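Local coordinates for putative transcriptional regulator, sugar-binding family (Arthrobacter aurescens, PDB 3NZE), which probably acts as a sugar-responsive transcriptional regulator of the SorC family, binding DNA and a carbohydrate effector, at residues R225-L239 against L247-L261. Sequence-based numbering, arbitrary orientation.
Sequences RRICVVSGASKINGL and LATDLILDEASARRL
Arg-225 grips the carboxylate of Asp-250 side-on, NE meeting OD2 and NH2 meeting OD1, each at 2.9 Å. Both acceptors are met on their syn sides, and the two flat groups are only 25° apart. The arginine chain reaches the acid by bending at chi2 and chi3. Asp-250 OD2 also accepts the hydroxyl of Thr-249 at 2.7 Å, on its anti side; that same OG1 takes the backbone N-H of Arg-226 (N to OG1, 2.8 Å), a short chain of hydrogen bonds from strand amide to carboxylate. An alanine in place of Asp-250 would probably leave the Arg-225 guanidinium without its carboxylate partner in this contact and the Thr-249 hydroxyl without the acceptor it now donates to. The Arg-226 guanidinium lies with one face under Thr-249 CG2, while its NE donates to Leu-247 O (2.8 Å), which lies in the guanidinium plane, although the nitrogen stands above the plane of that carbonyl; Val-223 and Gly-246 carbonyls take its NH2 and NH1.

Beyond this end, strands 225-230 and 250-254 run parallel, 13° apart, joined by bonds such as Cys-228 N to Asp-250 O and Val-230 N to Ile-252 O. On one face Ile-227 CG2 packs beside Ile-252 CD1 (3.5 Å); on the other, Leu-239 of the connecting helix meets Leu-251 tip to tip and crosses Leu-253 and Leu-261.

At the C-terminal strand ends, Asp-254 caps helix 255-261 through Ser-257 N. Its OD1 receives Gly-232 N (3.0 Å) and Ser-257 OG from opposite faces of the carboxylate, and a water links OD2 to Ala-233 N.

The whole is a beta-alpha-beta unit of a Rossmann-like domain, flanked by strands 153-160 and 23-27. Its chemistry implies a parallel strand pair tied near each end by an aspartate: one probably balanced by an arginine, the other probably stabilised by backbone amides and the helix N-terminus.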
loop_
_atom_site.group_PDB
_atom_site.type_symbol
_atom_site.label_atom_id
_atom_site.label_comp_id
_atom_site.label_asym_id
_atom_site.label_seq_id
_atom_site.Cartn_x
_atom_site.Cartn_y
_atom_site.Cartn_z
ATOM N N ARG A 225 4.126 -2.297 12.793
ATOM C CA ARG A 225 2.884 -1.638 12.427
ATOM C C ARG A 225 2.784 -1.558 10.904
ATOM O O ARG A 225 3.736 -1.161 10.226
ATOM C CB ARG A 225 2.806 -0.226 13.031
ATOM C CG ARG A 225 2.845 -0.165 14.573
ATOM C CD ARG A 225 1.604 -0.786 15.224
ATOM N NE ARG A 225 0.417 0.073 15.197
ATOM C CZ ARG A 225 0.090 0.958 16.144
ATOM N NH1 ARG A 225 0.869 1.128 17.208
ATOM N NH2 ARG A 225 -1.021 1.678 16.029
ATOM N N ARG A 226 1.620 -1.931 10.379
ATOM C CA ARG A 226 1.360 -1.884 8.947
ATOM C C ARG A 226 0.110 -1.045 8.720
ATOM O O ARG A 226 -0.996 -1.442 9.093
ATOM C CB ARG A 226 1.164 -3.290 8.373
ATOM C CG ARG A 226 2.451 -4.098 8.273
ATOM C CD ARG A 226 2.581 -5.083 9.398
ATOM N NE ARG A 226 1.482 -6.050 9.405
ATOM C CZ ARG A 226 1.308 -6.960 10.352
ATOM N NH1 ARG A 226 0.271 -7.790 10.294
ATOM N NH2 ARG A 226 2.163 -7.035 11.360
ATOM N N ILE A 227 0.294 0.122 8.119
ATOM C CA ILE A 227 -0.795 1.087 7.983
ATOM C C ILE A 227 -1.318 0.990 6.568
ATOM O O ILE A 227 -0.599 1.272 5.607
ATOM C CB ILE A 227 -0.346 2.541 8.259
ATOM C CG1 ILE A 227 0.138 2.707 9.703
ATOM C CG2 ILE A 227 -1.492 3.510 8.058
ATOM C CD1 ILE A 227 1.527 2.223 9.959
ATOM N N CYS A 228 -2.573 0.575 6.460
ATOM C CA CYS A 228 -3.213 0.303 5.185
ATOM C C CYS A 228 -4.258 1.376 4.917
ATOM O O CYS A 228 -5.142 1.618 5.749
ATOM C CB CYS A 228 -3.869 -1.080 5.253
ATOM S SG CYS A 228 -4.737 -1.551 3.751
ATOM N N VAL A 229 -4.169 2.024 3.757
ATOM C CA VAL A 229 -5.047 3.155 3.466
ATOM C C VAL A 229 -5.834 2.854 2.211
ATOM O O VAL A 229 -5.250 2.583 1.173
ATOM C CB VAL A 229 -4.262 4.455 3.234
ATOM C CG1 VAL A 229 -5.235 5.606 3.006
ATOM C CG2 VAL A 229 -3.320 4.742 4.415
ATOM N N VAL A 230 -7.156 2.900 2.315
ATOM C CA VAL A 230 -8.023 2.540 1.202
ATOM C C VAL A 230 -9.124 3.565 0.955
ATOM O O VAL A 230 -9.755 4.034 1.888
ATOM C CB VAL A 230 -8.679 1.180 1.491
ATOM C CG1 VAL A 230 -9.854 0.941 0.562
ATOM C CG2 VAL A 230 -7.643 0.078 1.361
ATOM N N SER A 231 -9.365 3.897 -0.313
ATOM C CA SER A 231 -10.491 4.764 -0.663
ATOM C C SER A 231 -11.185 4.294 -1.943
ATOM O O SER A 231 -10.528 3.965 -2.932
ATOM C CB SER A 231 -10.033 6.216 -0.815
ATOM O OG SER A 231 -11.145 7.063 -1.038
ATOM N N GLY A 232 -12.511 4.242 -1.915
ATOM C CA GLY A 232 -13.271 3.775 -3.063
ATOM C C GLY A 232 -13.891 2.417 -2.791
ATOM O O GLY A 232 -13.196 1.399 -2.806
ATOM N N ALA A 233 -15.198 2.404 -2.539
ATOM C CA ALA A 233 -15.916 1.176 -2.202
ATOM C C ALA A 233 -15.871 0.115 -3.299
ATOM O O ALA A 233 -15.986 -1.075 -3.020
ATOM C CB ALA A 233 -17.363 1.487 -1.839
ATOM N N SER A 234 -15.715 0.538 -4.548
ATOM C CA SER A 234 -15.708 -0.408 -5.655
ATOM C C SER A 234 -14.405 -1.209 -5.712
ATOM O O SER A 234 -14.218 -2.040 -6.601
ATOM C CB SER A 234 -15.948 0.313 -6.982
ATOM O OG SER A 234 -14.851 1.146 -7.300
ATOM N N LYS A 235 -13.509 -0.953 -4.762
ATOM C CA LYS A 235 -12.237 -1.670 -4.675
ATOM C C LYS A 235 -12.168 -2.590 -3.448
ATOM O O LYS A 235 -11.082 -2.964 -2.980
ATOM C CB LYS A 235 -11.078 -0.679 -4.635
ATOM C CG LYS A 235 -10.947 0.158 -5.903
ATOM C CD LYS A 235 -9.727 1.063 -5.842
ATOM C CE LYS A 235 -9.707 2.038 -7.011
ATOM N NZ LYS A 235 -8.539 2.961 -6.948
ATOM N N ILE A 236 -13.332 -2.961 -2.929
ATOM C CA ILE A 236 -13.383 -3.713 -1.681
ATOM C C ILE A 236 -12.829 -5.135 -1.803
ATOM O O ILE A 236 -12.379 -5.716 -0.816
ATOM C CB ILE A 236 -14.809 -3.727 -1.086
ATOM C CG1 ILE A 236 -14.744 -3.447 0.414
ATOM C CG2 ILE A 236 -15.510 -5.045 -1.378
ATOM C CD1 ILE A 236 -13.975 -2.176 0.745
ATOM N N ASN A 237 -12.844 -5.693 -3.011
ATOM C CA ASN A 237 -12.305 -7.037 -3.214
ATOM C C ASN A 237 -10.838 -7.144 -2.822
ATOM O O ASN A 237 -10.419 -8.121 -2.193
ATOM C CB ASN A 237 -12.505 -7.493 -4.660
ATOM C CG ASN A 237 -13.892 -8.046 -4.903
ATOM O OD1 ASN A 237 -14.511 -8.611 -3.997
ATOM N ND2 ASN A 237 -14.390 -7.891 -6.126
ATOM N N GLY A 238 -10.068 -6.124 -3.187
ATOM C CA GLY A 238 -8.655 -6.072 -2.871
ATOM C C GLY A 238 -8.444 -5.975 -1.371
ATOM O O GLY A 238 -7.595 -6.660 -0.802
ATOM N N LEU A 239 -9.216 -5.106 -0.722
ATOM C CA LEU A 239 -9.072 -4.936 0.715
ATOM C C LEU A 239 -9.404 -6.223 1.450
ATOM O O LEU A 239 -8.719 -6.589 2.403
ATOM C CB LEU A 239 -9.963 -3.801 1.229
ATOM C CG LEU A 239 -9.902 -3.585 2.743
ATOM C CD1 LEU A 239 -8.494 -3.257 3.200
ATOM C CD2 LEU A 239 -10.867 -2.487 3.160
ATOM N N LEU A 247 -2.361 -8.525 6.351
ATOM C CA LEU A 247 -1.300 -7.600 6.012
ATOM C C LEU A 247 -1.282 -6.340 6.876
ATOM O O LEU A 247 -0.218 -5.802 7.139
ATOM C CB LEU A 247 -1.352 -7.249 4.526
ATOM C CG LEU A 247 -1.144 -8.433 3.594
ATOM C CD1 LEU A 247 -1.026 -7.920 2.159
ATOM C CD2 LEU A 247 0.120 -9.183 3.988
ATOM N N ALA A 248 -2.449 -5.899 7.349
ATOM C CA ALA A 248 -2.564 -4.613 8.048
ATOM C C ALA A 248 -2.643 -4.782 9.564
ATOM O O ALA A 248 -3.131 -5.796 10.042
ATOM C CB ALA A 248 -3.790 -3.880 7.565
ATOM N N THR A 249 -2.152 -3.794 10.308
ATOM C CA THR A 249 -2.469 -3.689 11.733
ATOM C C THR A 249 -3.405 -2.497 11.975
ATOM O O THR A 249 -4.184 -2.486 12.928
ATOM C CB THR A 249 -1.202 -3.523 12.608
ATOM O OG1 THR A 249 -0.453 -2.383 12.152
ATOM C CG2 THR A 249 -0.325 -4.756 12.530
ATOM N N ASP A 250 -3.309 -1.486 11.111
ATOM C CA ASP A 250 -4.083 -0.260 11.223
ATOM C C ASP A 250 -4.684 0.059 9.860
ATOM O O ASP A 250 -3.993 0.024 8.847
ATOM C CB ASP A 250 -3.195 0.901 11.671
ATOM C CG ASP A 250 -2.532 0.642 13.015
ATOM O OD1 ASP A 250 -3.092 1.050 14.056
ATOM O OD2 ASP A 250 -1.459 0.015 13.032
ATOM N N LEU A 251 -5.973 0.341 9.833
ATOM C CA LEU A 251 -6.661 0.557 8.566
ATOM C C LEU A 251 -7.367 1.900 8.579
ATOM O O LEU A 251 -8.040 2.238 9.554
ATOM C CB LEU A 251 -7.679 -0.569 8.362
ATOM C CG LEU A 251 -8.658 -0.475 7.196
ATOM C CD1 LEU A 251 -7.900 -0.609 5.870
ATOM C CD2 LEU A 251 -9.722 -1.558 7.312
ATOM N N ILE A 252 -7.203 2.677 7.508
ATOM C CA ILE A 252 -7.951 3.917 7.330
ATOM C C ILE A 252 -8.719 3.821 6.017
ATOM O O ILE A 252 -8.127 3.531 4.977
ATOM C CB ILE A 252 -7.027 5.150 7.297
ATOM C CG1 ILE A 252 -6.192 5.233 8.578
ATOM C CG2 ILE A 252 -7.849 6.446 7.130
ATOM C CD1 ILE A 252 -4.834 4.625 8.446
ATOM N N LEU A 253 -10.036 4.025 6.061
ATOM C CA LEU A 253 -10.847 3.893 4.853
ATOM C C LEU A 253 -12.089 4.760 4.927
ATOM O O LEU A 253 -12.493 5.190 6.006
ATOM C CB LEU A 253 -11.234 2.432 4.598
ATOM C CG LEU A 253 -12.411 1.821 5.371
ATOM C CD1 LEU A 253 -12.725 0.425 4.845
ATOM C CD2 LEU A 253 -12.160 1.761 6.881
ATOM N N ASP A 254 -12.694 5.029 3.769
ATOM C CA ASP A 254 -13.854 5.905 3.732
ATOM C C ASP A 254 -15.106 5.158 4.167
ATOM O O ASP A 254 -15.167 3.930 4.085
ATOM C CB ASP A 254 -14.061 6.464 2.326
ATOM C CG ASP A 254 -14.348 5.378 1.311
ATOM O OD1 ASP A 254 -13.408 4.634 0.964
ATOM O OD2 ASP A 254 -15.522 5.268 0.872
ATOM N N GLU A 255 -16.097 5.929 4.599
ATOM C CA GLU A 255 -17.365 5.414 5.102
ATOM C C GLU A 255 -18.024 4.417 4.151
ATOM O O GLU A 255 -18.471 3.357 4.578
ATOM C CB GLU A 255 -18.301 6.594 5.379
ATOM C CG GLU A 255 -19.672 6.229 5.903
ATOM C CD GLU A 255 -20.544 7.460 6.097
ATOM O OE1 GLU A 255 -19.997 8.586 6.096
ATOM O OE2 GLU A 255 -21.772 7.301 6.244
ATOM N N ALA A 256 -18.091 4.745 2.863
ATOM C CA ALA A 256 -18.744 3.842 1.917
ATOM C C ALA A 256 -18.034 2.492 1.826
ATOM O O ALA A 256 -18.685 1.442 1.811
ATOM C CB ALA A 256 -18.862 4.481 0.544
ATOM N N SER A 257 -16.705 2.523 1.758
ATOM C CA SER A 257 -15.920 1.295 1.745
ATOM C C SER A 257 -16.143 0.496 3.025
ATOM O O SER A 257 -16.208 -0.723 2.986
ATOM C CB SER A 257 -14.422 1.590 1.578
ATOM O OG SER A 257 -14.143 2.184 0.324
ATOM N N ALA A 258 -16.263 1.181 4.162
ATOM C CA ALA A 258 -16.433 0.474 5.434
ATOM C C ALA A 258 -17.780 -0.226 5.471
ATOM O O ALA A 258 -17.895 -1.344 5.973
ATOM C CB ALA A 258 -16.287 1.426 6.609
ATOM N N ARG A 259 -18.797 0.429 4.924
ATOM C CA ARG A 259 -20.129 -0.168 4.875
ATOM C C ARG A 259 -20.143 -1.415 4.002
ATOM O O ARG A 259 -20.816 -2.399 4.316
ATOM C CB ARG A 259 -21.160 0.858 4.395
ATOM C CG ARG A 259 -21.478 1.927 5.443
ATOM C CD ARG A 259 -22.631 2.839 4.994
ATOM N NE ARG A 259 -22.653 4.108 5.719
ATOM C CZ ARG A 259 -23.054 4.241 6.983
ATOM N NH1 ARG A 259 -23.457 3.180 7.672
ATOM N NH2 ARG A 259 -23.044 5.435 7.566
ATOM N N ARG A 260 -19.390 -1.373 2.909
ATOM C CA ARG A 260 -19.264 -2.522 2.027
ATOM C C ARG A 260 -18.538 -3.631 2.773
ATOM O O ARG A 260 -18.871 -4.807 2.655
ATOM C CB ARG A 260 -18.482 -2.144 0.768
ATOM C CG ARG A 260 -19.245 -2.373 -0.525
ATOM C CD ARG A 260 -18.296 -2.721 -1.654
ATOM N NE ARG A 260 -19.000 -3.151 -2.859
ATOM C CZ ARG A 260 -18.405 -3.705 -3.911
ATOM N NH1 ARG A 260 -17.093 -3.905 -3.904
ATOM N NH2 ARG A 260 -19.123 -4.065 -4.968
ATOM N N LEU A 261 -17.540 -3.241 3.554
ATOM C CA LEU A 261 -16.678 -4.202 4.221
ATOM C C LEU A 261 -17.438 -5.003 5.276
ATOM O O LEU A 261 -17.132 -6.169 5.513
ATOM C CB LEU A 261 -15.461 -3.493 4.828
ATOM C CG LEU A 261 -14.290 -4.357 5.289
ATOM C CD1 LEU A 261 -13.701 -5.172 4.140
ATOM C CD2 LEU A 261 -13.215 -3.504 5.946
HETATM O O HOH W 1 -16.260 5.252 -1.690
#